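Local coordinates for type IV pilus assembly protein PilC (Thermus thermophilus, PDB 2WHN) that probably serves as an essential inner-membrane component of the type IV pilus machinery, controlling pilus assembly and disassembly and the localization and activity of the ATPase PilB, at residues P10-D14 with L103-L107; D14-F18 with N45-R49; L32-A37 with R56-E60. All coordinates share one frame; numbering follows the deposited sequence.

Contact 1. Residues P10-D14 with L103-L107; sequences PGLKD and LEKEL
L12 and L107 bring the two backbones nearest each other, with their CA atoms 6.5 Å apart. L12 is the first residue of helix 12-28, just after the N-cap G11, whereas L107 lies near the end of helix 92-109. The contact thus joins the first and last of the six helices of this N-terminal PilC domain, an all-helical bundle, and illustrates how a single leucine can fasten a helix start to a neighbour. With CG anti to the backbone N (chi1 174°), L12 reaches across to a patch formed by L103, E106 and L107. Its two methyls divide the work: CD1 meets the CD2 of L103 at 3.8 Å, while CD2 presses on the CA of L107 at 3.3 Å, closer than normal carbon packing. L107 runs past L12 in the opposite direction and splits in turn, its CD1 lying 3.6 Å from L12 CD2 and its CD2 3.9 Å from K13 CG. Beyond that carbon the K13 chain bends and leads its charge away. E106 contributes at the border, OE1 standing 4.0 Å from L12 CD1. On the helix-start side, D14 OD2 accepts the backbone N-H of G11, the one half of a capping box that a glycine N-cap allows, although the modelled distance is doubtfully short. Farther along helix 12-28, R20 forms a salt bridge with E104. Between the segments themselves the chemistry is dispersion between leucines, so the fit depends on shape, while the charged groups keep to the margin.

Contact 2. Residues D14-F18 with N45-R49; sequences DLAIF and NRKFR
F48 packs against F18 in an offset edge-to-face (T-shaped) stack, the aromatic joint by which the start of helix 46-60 is fitted to helix 12-28 in this helical bundle. The edge of F48 faces the ring of F18, with centroids 5.5 Å apart and planes at 68°. Here packing is dense. CG of F48 lies anti to the backbone N (chi1 -157°), which sends the ring out from its own helix toward the other, where its CE2 comes within 3.5 Å of F18 CB. The same carbon lies 3.5 Å from the carbonyl oxygen of D14, which approaches the ring edge near its plane and at the same time accepts the helical N-H of F18. L15 adds a looser apolar touch, CD1 to F48 CZ at 4.2 Å. P10 and F75, both from loops, lie against F48 as well, and L103 of helix 92-109 covers L15, so the ring is part of a core shared by several elements. The other side of the contact is polar and wetter. N45, at the N-cap position of helix 46-60, crosses D14 at about a right angle, its CB 3.3 Å from D14 OD1. The two carboxylate oxygens have separate tasks, OD2 being engaged by G11. Farther out, R46 turns to a salt bridge with E7, and R49 bonds to the carbonyl of T43. One water completes the seam: it donates to D14 OD1 at 2.6 Å and accepts the backbone N-H of N45 at 3.1 Å, with its oxygen in the plane of the F48 ring, at the edge.

Contact 3. Residues L32-A37 with R56-E60; sequences LLQALA and RTDVE
Helices 32-39 and 46-60 follow each other in the chain and fold back as an antiparallel helical hairpin, and L33, L36 and A37 here meet R56, V59 and E60 of its second arm. The axes of segments 32-37 and 56-60 run at 157° to one another and approach to 10.4 Å. L36 and R56 are the closest backbone pair, with CA atoms 6.1 Å apart. R56 shows how a charged residue can pack through its hydrocarbon stem. CB and CG lie beside L36; CG stands anti to the backbone N (chi1 175°), and the chain, extended as far as NE, carries CD over the backbone where L36 joins A37. There NE reaches the methyl of A37 at 3.4 Å. L33 grips the other side of the seam: although it leaves its helix obliquely to the partner, its end swings closer, placing CD2 3.9 Å from the carbonyl oxygen of R56 and 4.0 Å from V59 CG1. Its second methyl, CD1, rests 3.9 Å from E60 CA. L32 meets V59 at about a right angle, CD2 to CG1 being 4.2 Å, and F65 of helix 65-70 packs against both of these residues. A35, on another face of helix 32-39, is turned to L22 and M25 of helix 12-28. Within helix 46-60, one turn on, E60 OE1 lies over one face of the R56 guanidinium, displaced from its centre and 3.7 Å from NH2. This long salt bridge is charge attraction alone, since no N-H points at the oxygen, and E40 offers R56 a second ion pair, long and weak. The hairpin is therefore closed across this seam by aliphatic packing, in which the arginine stem takes part, while its charge probably gains only modest stabilisation from diffuse electrostatics at the surface.

Contact 2 is the buried member of the set; contacts 1 and 3 lie at the surface, on opposite sides of the chain's centre and about 22 Å apart between centres. Contacts 1 and 2 share D14 and helix 12-28, and they touch through P10 with F48 and through L103 with L15 and A16, so they form one continuous packed region. Contact 3 shares helix 46-60 with contact 2 but sits at its other end, nearest atoms about 4 Å away. Chemistry follows position: aromatic stacking in the interior with a water bridge at its polar margin, leucine packing at the bundle's edge, and aliphatic packing bordered by a long intrahelical ion pair on the hairpin.

Contact 1. Residues P10-D14 with L103-L107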
loop_
_atom_site.group_PDB
_atom_site.type_symbol
_atom_site.label_atom_id
_atom_site.label_comp_id
_atom_site.label_asym_id
_atom_site.label_seq_id
_atom_site.Cartn_x
_atom_site.Cartn_y
_atom_site.Cartn_z
ATOM N N PRO A 10 7.742 -5.516 6.646
ATOM C CA PRO A 10 6.286 -5.429 6.734
ATOM C C PRO A 10 5.640 -6.806 6.879
ATOM O O PRO A 10 6.016 -7.744 6.181
ATOM C CB PRO A 10 5.889 -4.805 5.390
ATOM C CG PRO A 10 7.124 -4.119 4.897
ATOM C CD PRO A 10 8.271 -4.924 5.403
ATOM N N GLY A 11 4.661 -6.913 7.770
ATOM C CA GLY A 11 3.890 -8.138 7.906
ATOM C C GLY A 11 2.501 -8.021 7.306
ATOM O O GLY A 11 2.161 -7.015 6.675
ATOM N N LEU A 12 1.711 -9.075 7.468
ATOM C CA LEU A 12 0.316 -9.059 7.065
ATOM C C LEU A 12 -0.421 -7.914 7.749
ATOM O O LEU A 12 -1.215 -7.215 7.120
ATOM C CB LEU A 12 -0.358 -10.392 7.411
ATOM C CG LEU A 12 -1.869 -10.458 7.173
ATOM C CD1 LEU A 12 -2.197 -10.223 5.707
ATOM C CD2 LEU A 12 -2.443 -11.790 7.647
ATOM N N LYS A 13 -0.179 -7.747 9.045
ATOM C CA LYS A 13 -0.815 -6.674 9.795
ATOM C C LYS A 13 -0.481 -5.319 9.182
ATOM O O LYS A 13 -1.376 -4.524 8.893
ATOM C CB LYS A 13 -0.401 -6.705 11.268
ATOM C CG LYS A 13 -1.376 -5.977 12.184
ATOM C CD LYS A 13 -0.904 -5.969 13.630
ATOM C CE LYS A 13 0.450 -5.285 13.762
ATOM N NZ LYS A 13 0.534 -4.046 12.936
ATOM N N ASP A 14 0.804 -5.084 8.935
ATOM C CA ASP A 14 1.256 -3.819 8.365
ATOM C C ASP A 14 0.538 -3.523 7.050
ATOM O O ASP A 14 0.097 -2.398 6.811
ATOM C CB ASP A 14 2.766 -3.840 8.143
ATOM C CG ASP A 14 3.536 -4.180 9.407
ATOM O OD1 ASP A 14 3.808 -3.260 10.208
ATOM O OD2 ASP A 14 3.872 -5.368 9.599
ATOM N N LEU A 103 -7.742 -8.634 3.445
ATOM C CA LEU A 103 -6.524 -8.782 4.236
ATOM C C LEU A 103 -6.836 -8.825 5.728
ATOM O O LEU A 103 -6.266 -9.632 6.470
ATOM C CB LEU A 103 -5.545 -7.651 3.929
ATOM C CG LEU A 103 -4.861 -7.739 2.564
ATOM C CD1 LEU A 103 -4.178 -6.425 2.197
ATOM C CD2 LEU A 103 -3.870 -8.895 2.540
ATOM N N GLU A 104 -7.784 -7.993 6.150
ATOM C CA GLU A 104 -8.227 -7.979 7.537
ATOM C C GLU A 104 -8.757 -9.343 7.961
ATOM O O GLU A 104 -8.544 -9.773 9.087
ATOM C CB GLU A 104 -9.304 -6.916 7.747
ATOM C CG GLU A 104 -8.759 -5.537 8.045
ATOM C CD GLU A 104 -9.707 -4.443 7.607
ATOM O OE1 GLU A 104 -10.815 -4.775 7.128
ATOM O OE2 GLU A 104 -9.355 -3.254 7.763
ATOM N N LYS A 105 -9.459 -10.011 7.055
ATOM C CA LYS A 105 -10.038 -11.314 7.362
ATOM C C LYS A 105 -8.990 -12.423 7.325
ATOM O O LYS A 105 -8.996 -13.320 8.166
ATOM C CB LYS A 105 -11.201 -11.622 6.417
ATOM C CG LYS A 105 -12.490 -10.894 6.780
ATOM C CD LYS A 105 -13.618 -11.226 5.809
ATOM C CE LYS A 105 -13.629 -10.266 4.627
ATOM N NZ LYS A 105 -14.445 -10.799 3.497
ATOM N N GLU A 106 -8.075 -12.344 6.365
ATOM C CA GLU A 106 -6.902 -13.213 6.350
ATOM C C GLU A 106 -6.149 -13.074 7.669
ATOM O O GLU A 106 -5.772 -14.065 8.289
ATOM C CB GLU A 106 -5.982 -12.853 5.178
ATOM C CG GLU A 106 -5.209 -14.035 4.599
ATOM C CD GLU A 106 -3.914 -13.620 3.914
ATOM O OE1 GLU A 106 -3.941 -12.680 3.093
ATOM O OE2 GLU A 106 -2.869 -14.250 4.188
ATOM N N LEU A 107 -5.975 -11.834 8.112
ATOM C CA LEU A 107 -5.272 -11.550 9.357
ATOM C C LEU A 107 -5.917 -12.242 10.556
ATOM O O LEU A 107 -5.233 -12.891 11.348
ATOM C CB LEU A 107 -5.210 -10.041 9.598
ATOM C CG LEU A 107 -4.421 -9.576 10.824
ATOM C CD1 LEU A 107 -2.981 -10.065 10.754
ATOM C CD2 LEU A 107 -4.474 -8.058 10.944
#

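Contact 2. Residues D14-F18 with N45-R49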
loop_
_atom_site.group_PDB
_atom_site.type_symbol
_atom_site.label_atom_id
_atom_site.label_comp_id
_atom_site.label_asym_id
_atom_site.label_seq_id
_atom_site.Cartn_x
_atom_site.Cartn_y
_atom_site.Cartn_z
ATOM N N ASP A 14 0.804 -5.084 8.935
ATOM C CA ASP A 14 1.256 -3.819 8.365
ATOM C C ASP A 14 0.538 -3.523 7.050
ATOM O O ASP A 14 0.097 -2.398 6.811
ATOM C CB ASP A 14 2.766 -3.840 8.143
ATOM C CG ASP A 14 3.536 -4.180 9.407
ATOM O OD1 ASP A 14 3.808 -3.260 10.208
ATOM O OD2 ASP A 14 3.872 -5.368 9.599
ATOM N N LEU A 15 0.419 -4.540 6.202
ATOM C CA LEU A 15 -0.215 -4.378 4.900
ATOM C C LEU A 15 -1.720 -4.147 5.016
ATOM O O LEU A 15 -2.289 -3.338 4.280
ATOM C CB LEU A 15 0.074 -5.581 3.996
ATOM C CG LEU A 15 -0.495 -5.467 2.579
ATOM C CD1 LEU A 15 0.104 -4.258 1.855
ATOM C CD2 LEU A 15 -0.240 -6.738 1.793
ATOM N N ALA A 16 -2.362 -4.855 5.939
ATOM C CA ALA A 16 -3.790 -4.672 6.183
ATOM C C ALA A 16 -4.105 -3.252 6.650
ATOM O O ALA A 16 -5.052 -2.628 6.174
ATOM C CB ALA A 16 -4.296 -5.690 7.192
ATOM N N ILE A 17 -3.316 -2.755 7.599
ATOM C CA ILE A 17 -3.492 -1.399 8.113
ATOM C C ILE A 17 -3.301 -0.363 7.008
ATOM O O ILE A 17 -4.183 0.466 6.758
ATOM C CB ILE A 17 -2.526 -1.119 9.289
ATOM C CG1 ILE A 17 -2.905 -1.984 10.489
ATOM C CG2 ILE A 17 -2.548 0.356 9.672
ATOM C CD1 ILE A 17 -1.953 -1.861 11.659
ATOM N N PHE A 18 -2.180 -0.458 6.299
ATOM C CA PHE A 18 -1.931 0.410 5.149
ATOM C C PHE A 18 -3.115 0.439 4.187
ATOM O O PHE A 18 -3.543 1.508 3.747
ATOM C CB PHE A 18 -0.684 -0.034 4.390
ATOM C CG PHE A 18 -0.575 0.564 3.010
ATOM C CD1 PHE A 18 -0.178 1.877 2.841
ATOM C CD2 PHE A 18 -0.880 -0.186 1.890
ATOM C CE1 PHE A 18 -0.085 2.433 1.577
ATOM C CE2 PHE A 18 -0.778 0.358 0.625
ATOM C CZ PHE A 18 -0.389 1.672 0.465
ATOM N N ASN A 45 5.872 0.326 10.953
ATOM C CA ASN A 45 7.052 -0.437 10.561
ATOM C C ASN A 45 8.036 0.403 9.746
ATOM O O ASN A 45 7.689 0.921 8.688
ATOM C CB ASN A 45 6.638 -1.679 9.768
ATOM C CG ASN A 45 7.823 -2.533 9.360
ATOM O OD1 ASN A 45 8.264 -3.400 10.115
ATOM N ND2 ASN A 45 8.332 -2.305 8.156
ATOM N N ARG A 46 9.266 0.520 10.236
ATOM C CA ARG A 46 10.254 1.417 9.635
ATOM C C ARG A 46 10.559 1.058 8.188
ATOM O O ARG A 46 10.781 1.939 7.353
ATOM C CB ARG A 46 11.555 1.413 10.440
ATOM C CG ARG A 46 12.598 2.389 9.912
ATOM C CD ARG A 46 13.994 2.040 10.399
ATOM N NE ARG A 46 14.631 1.022 9.567
ATOM C CZ ARG A 46 15.265 1.276 8.425
ATOM N NH1 ARG A 46 15.344 2.518 7.968
ATOM N NH2 ARG A 46 15.818 0.287 7.738
ATOM N N LYS A 47 10.650 -0.240 7.917
ATOM C CA LYS A 47 10.943 -0.721 6.578
ATOM C C LYS A 47 9.778 -0.467 5.624
ATOM O O LYS A 47 9.983 -0.125 4.455
ATOM C CB LYS A 47 11.295 -2.208 6.608
ATOM C CG LYS A 47 12.016 -2.691 5.361
ATOM C CD LYS A 47 13.153 -3.646 5.717
ATOM C CE LYS A 47 14.138 -3.776 4.565
ATOM N NZ LYS A 47 15.351 -4.559 4.962
ATOM N N PHE A 48 8.556 -0.615 6.126
ATOM C CA PHE A 48 7.380 -0.281 5.331
ATOM C C PHE A 48 7.305 1.219 5.082
ATOM O O PHE A 48 6.942 1.651 3.987
ATOM C CB PHE A 48 6.098 -0.776 5.999
ATOM C CG PHE A 48 4.952 -0.968 5.039
ATOM C CD1 PHE A 48 5.186 -1.111 3.678
ATOM C CD2 PHE A 48 3.652 -1.053 5.501
ATOM C CE1 PHE A 48 4.134 -1.296 2.793
ATOM C CE2 PHE A 48 2.598 -1.266 4.623
ATOM C CZ PHE A 48 2.836 -1.381 3.271
ATOM N N ARG A 49 7.689 2.003 6.088
ATOM C CA ARG A 49 7.752 3.457 5.957
ATOM C C ARG A 49 8.717 3.860 4.849
ATOM O O ARG A 49 8.417 4.742 4.044
ATOM C CB ARG A 49 8.190 4.105 7.274
ATOM C CG ARG A 49 7.049 4.497 8.191
ATOM C CD ARG A 49 7.335 5.807 8.913
ATOM N NE ARG A 49 8.616 5.784 9.615
ATOM C CZ ARG A 49 8.905 4.972 10.628
ATOM N NH1 ARG A 49 8.010 4.093 11.059
ATOM N NH2 ARG A 49 10.097 5.032 11.204
HETATM O O HOH W 1 3.605 -0.831 9.263
#

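Contact 3. Residues L32-A37 with R56-E60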
loop_
_atom_site.group_PDB
_atom_site.type_symbol
_atom_site.label_atom_id
_atom_site.label_comp_id
_atom_site.label_asym_id
_atom_site.label_seq_id
_atom_site.Cartn_x
_atom_site.Cartn_y
_atom_site.Cartn_z
ATOM N N LEU A 32 -4.860 10.246 -4.249
ATOM C CA LEU A 32 -3.837 9.249 -3.966
ATOM C C LEU A 32 -2.618 9.851 -3.266
ATOM O O LEU A 32 -2.141 9.308 -2.270
ATOM C CB LEU A 32 -3.409 8.545 -5.254
ATOM C CG LEU A 32 -2.289 7.520 -5.092
ATOM C CD1 LEU A 32 -2.733 6.409 -4.156
ATOM C CD2 LEU A 32 -1.867 6.960 -6.447
ATOM N N LEU A 33 -2.100 10.953 -3.803
ATOM C CA LEU A 33 -0.867 11.544 -3.283
ATOM C C LEU A 33 -1.073 12.205 -1.924
ATOM O O LEU A 33 -0.195 12.158 -1.063
ATOM C CB LEU A 33 -0.271 12.551 -4.276
ATOM C CG LEU A 33 0.674 11.959 -5.328
ATOM C CD1 LEU A 33 1.186 13.030 -6.291
ATOM C CD2 LEU A 33 1.834 11.224 -4.663
ATOM N N GLN A 34 -2.216 12.857 -1.745
ATOM C CA GLN A 34 -2.592 13.340 -0.420
ATOM C C GLN A 34 -2.597 12.200 0.599
ATOM O O GLN A 34 -2.017 12.322 1.680
ATOM C CB GLN A 34 -3.956 14.025 -0.461
ATOM C CG GLN A 34 -3.919 15.420 -1.049
ATOM C CD GLN A 34 -5.286 15.895 -1.491
ATOM O OE1 GLN A 34 -6.293 15.221 -1.268
ATOM N NE2 GLN A 34 -5.331 17.064 -2.113
ATOM N N ALA A 35 -3.225 11.084 0.237
ATOM C CA ALA A 35 -3.343 9.939 1.144
ATOM C C ALA A 35 -1.979 9.345 1.491
ATOM O O ALA A 35 -1.705 9.031 2.654
ATOM C CB ALA A 35 -4.246 8.868 0.541
ATOM N N LEU A 36 -1.119 9.216 0.486
ATOM C CA LEU A 36 0.193 8.618 0.691
ATOM C C LEU A 36 1.068 9.458 1.621
ATOM O O LEU A 36 1.792 8.912 2.450
ATOM C CB LEU A 36 0.901 8.385 -0.647
ATOM C CG LEU A 36 0.268 7.327 -1.555
ATOM C CD1 LEU A 36 0.908 7.339 -2.931
ATOM C CD2 LEU A 36 0.362 5.943 -0.929
ATOM N N ALA A 37 0.994 10.779 1.489
ATOM C CA ALA A 37 1.771 11.675 2.340
ATOM C C ALA A 37 1.364 11.561 3.808
ATOM O O ALA A 37 2.204 11.659 4.708
ATOM C CB ALA A 37 1.641 13.114 1.862
ATOM N N ARG A 56 5.644 6.891 -2.813
ATOM C CA ARG A 56 5.103 8.238 -2.962
ATOM C C ARG A 56 6.004 9.109 -3.834
ATOM O O ARG A 56 5.523 9.903 -4.640
ATOM C CB ARG A 56 4.912 8.893 -1.592
ATOM C CG ARG A 56 4.463 10.344 -1.663
ATOM C CD ARG A 56 4.110 10.870 -0.285
ATOM N NE ARG A 56 4.265 12.318 -0.189
ATOM C CZ ARG A 56 5.429 12.954 -0.292
ATOM N NH1 ARG A 56 6.541 12.274 -0.534
ATOM N NH2 ARG A 56 5.476 14.276 -0.166
ATOM N N THR A 57 7.309 8.996 -3.622
ATOM C CA THR A 57 8.289 9.696 -4.446
ATOM C C THR A 57 8.125 9.321 -5.913
ATOM O O THR A 57 8.122 10.184 -6.786
ATOM C CB THR A 57 9.719 9.350 -4.009
ATOM O OG1 THR A 57 9.857 9.597 -2.604
ATOM C CG2 THR A 57 10.739 10.195 -4.772
ATOM N N ASP A 58 8.022 8.022 -6.176
ATOM C CA ASP A 58 7.873 7.517 -7.533
ATOM C C ASP A 58 6.616 8.069 -8.190
ATOM O O ASP A 58 6.660 8.526 -9.332
ATOM C CB ASP A 58 7.840 5.986 -7.538
ATOM C CG ASP A 58 9.212 5.372 -7.306
ATOM O OD1 ASP A 58 10.204 6.132 -7.281
ATOM O OD2 ASP A 58 9.301 4.133 -7.162
ATOM N N VAL A 59 5.499 8.020 -7.467
ATOM C CA VAL A 59 4.219 8.488 -8.003
ATOM C C VAL A 59 4.204 10.003 -8.218
ATOM O O VAL A 59 3.679 10.500 -9.219
ATOM C CB VAL A 59 3.042 8.099 -7.092
ATOM C CG1 VAL A 59 1.742 8.628 -7.665
ATOM C CG2 VAL A 59 2.981 6.576 -6.924
ATOM N N GLU A 60 4.748 10.739 -7.260
ATOM C CA GLU A 60 4.850 12.184 -7.407
ATOM C C GLU A 60 5.659 12.560 -8.656
ATOM O O GLU A 60 5.433 13.607 -9.254
ATOM C CB GLU A 60 5.469 12.812 -6.156
ATOM C CG GLU A 60 5.348 14.329 -6.110
ATOM C CD GLU A 60 5.826 14.909 -4.792
ATOM O OE1 GLU A 60 5.045 14.913 -3.815
ATOM O OE2 GLU A 60 6.987 15.353 -4.731
#